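Local coordinates for protein aminotransferase (Psychrobacter arcticus 273-4, PDB 3IF2) that probably works as a pyridoxal phosphate-dependent aminotransferase, perhaps transferring the amino group between valine and pyruvate, at residues 91-94 and 95-99. Sequence-based numbering, arbitrary orientation.
Sequences ALVG and FFNRH
Leu92 and Phe96 sit one helical turn apart and point the same way, with CD2 of Leu92 4.1 Å from CE2 of the Phe96 ring. The Phe96 CG lies anti to its own carbonyl carbon (chi1 -69°), which swings the ring back toward the preceding turn and brings its CD2 to 3.1 Å from Leu92 O. Val93 runs alongside Asn97 in the same manner, CG1 lying 3.5 Å from ND2, while the Asn97 OD1 accepts a hydrogen bond from Leu104 N just beyond the helix. Beneath these side chains run the i to i+4 bonds of helix 86-100, four in a row from Ala91 O to Arg98 N; the one from Phe96 N to Leu92 O is nearly straight at 176°. This helix packs on the mixed central sheet of a fold type I aminotransferase: Leu92 meets Ile109 and Ile286 on neighbouring antiparallel strands, and Phe96 reaches Val288 and the ring of Phe272. Were Phe96 cut back to an alanine, a gap would probably open between helix and sheet, leaving Leu92 CD2 and Phe272 without their aromatic neighbour. On the polar flank, Arg98 bends at chi3 (-62°) and folds back along the helix. There a water lying in the guanidinium plane accepts from NH1 at 2.8 Å and donates to Ala91 O at 2.8 Å, giving that carbonyl a second partner besides Phe95 N. The Phe95 CA lies 3.6 Å above one face of the guanidinium, offset toward its rim, and the NH2 of that group forms a salt bridge with Asp323.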
# COMPACT_ATOMS: atom_id res chain seq x y z
N ALA A 91 16.44 4.63 -13.80
CA ALA A 91 16.98 5.97 -13.47
C ALA A 91 17.77 5.93 -12.15
O ALA A 91 18.89 6.45 -12.08
CB ALA A 91 15.85 6.98 -13.38
N LEU A 92 17.17 5.30 -11.13
CA LEU A 92 17.79 5.11 -9.81
C LEU A 92 19.10 4.30 -9.88
O LEU A 92 20.08 4.67 -9.25
CB LEU A 92 16.80 4.49 -8.80
CG LEU A 92 15.64 5.39 -8.30
CD1 LEU A 92 14.58 4.56 -7.58
CD2 LEU A 92 16.16 6.54 -7.43
N VAL A 93 19.10 3.23 -10.68
CA VAL A 93 20.31 2.41 -10.92
C VAL A 93 21.43 3.31 -11.44
O VAL A 93 22.52 3.35 -10.86
CB VAL A 93 20.04 1.26 -11.95
CG1 VAL A 93 21.34 0.64 -12.45
CG2 VAL A 93 19.12 0.18 -11.34
N GLY A 94 21.16 4.03 -12.53
CA GLY A 94 22.12 4.97 -13.12
C GLY A 94 22.63 6.00 -12.12
O GLY A 94 23.84 6.18 -11.96
N PHE A 95 21.68 6.62 -11.42
CA PHE A 95 21.94 7.65 -10.38
C PHE A 95 22.86 7.18 -9.24
O PHE A 95 23.85 7.87 -8.93
CB PHE A 95 20.59 8.13 -9.82
CG PHE A 95 20.70 9.18 -8.76
CD1 PHE A 95 20.79 8.82 -7.41
CD2 PHE A 95 20.68 10.53 -9.10
CE1 PHE A 95 20.90 9.78 -6.43
CE2 PHE A 95 20.78 11.51 -8.12
CZ PHE A 95 20.90 11.13 -6.78
N PHE A 96 22.54 6.04 -8.60
CA PHE A 96 23.39 5.51 -7.54
C PHE A 96 24.77 5.08 -8.05
O PHE A 96 25.78 5.30 -7.36
CB PHE A 96 22.71 4.37 -6.77
CG PHE A 96 21.55 4.82 -5.92
CD1 PHE A 96 21.74 5.71 -4.87
CD2 PHE A 96 20.26 4.34 -6.14
CE1 PHE A 96 20.67 6.14 -4.08
CE2 PHE A 96 19.20 4.75 -5.35
CZ PHE A 96 19.40 5.64 -4.32
N ASN A 97 24.81 4.47 -9.23
CA ASN A 97 26.09 4.06 -9.86
C ASN A 97 26.98 5.26 -10.25
O ASN A 97 28.19 5.17 -10.11
CB ASN A 97 25.86 3.11 -11.06
CG ASN A 97 25.40 1.72 -10.65
OD1 ASN A 97 25.63 1.27 -9.54
ND2 ASN A 97 24.75 1.03 -11.57
N ARG A 98 26.37 6.36 -10.73
CA ARG A 98 27.09 7.62 -11.03
C ARG A 98 27.72 8.21 -9.79
O ARG A 98 28.88 8.60 -9.80
CB ARG A 98 26.14 8.74 -11.54
CG ARG A 98 25.73 8.71 -13.00
CD ARG A 98 25.19 10.08 -13.50
NE ARG A 98 23.98 10.60 -12.85
CZ ARG A 98 22.72 10.18 -13.08
NH1 ARG A 98 22.45 9.13 -13.88
NH2 ARG A 98 21.71 10.78 -12.45
N HIS A 99 26.92 8.30 -8.73
CA HIS A 99 27.33 8.95 -7.49
C HIS A 99 28.09 8.10 -6.46
O HIS A 99 28.82 8.69 -5.65
CB HIS A 99 26.10 9.63 -6.84
CG HIS A 99 25.54 10.75 -7.66
ND1 HIS A 99 26.24 11.91 -7.90
CD2 HIS A 99 24.34 10.89 -8.28
CE1 HIS A 99 25.51 12.72 -8.63
NE2 HIS A 99 24.35 12.13 -8.88
O HOH W 1 19.77 8.43 -13.79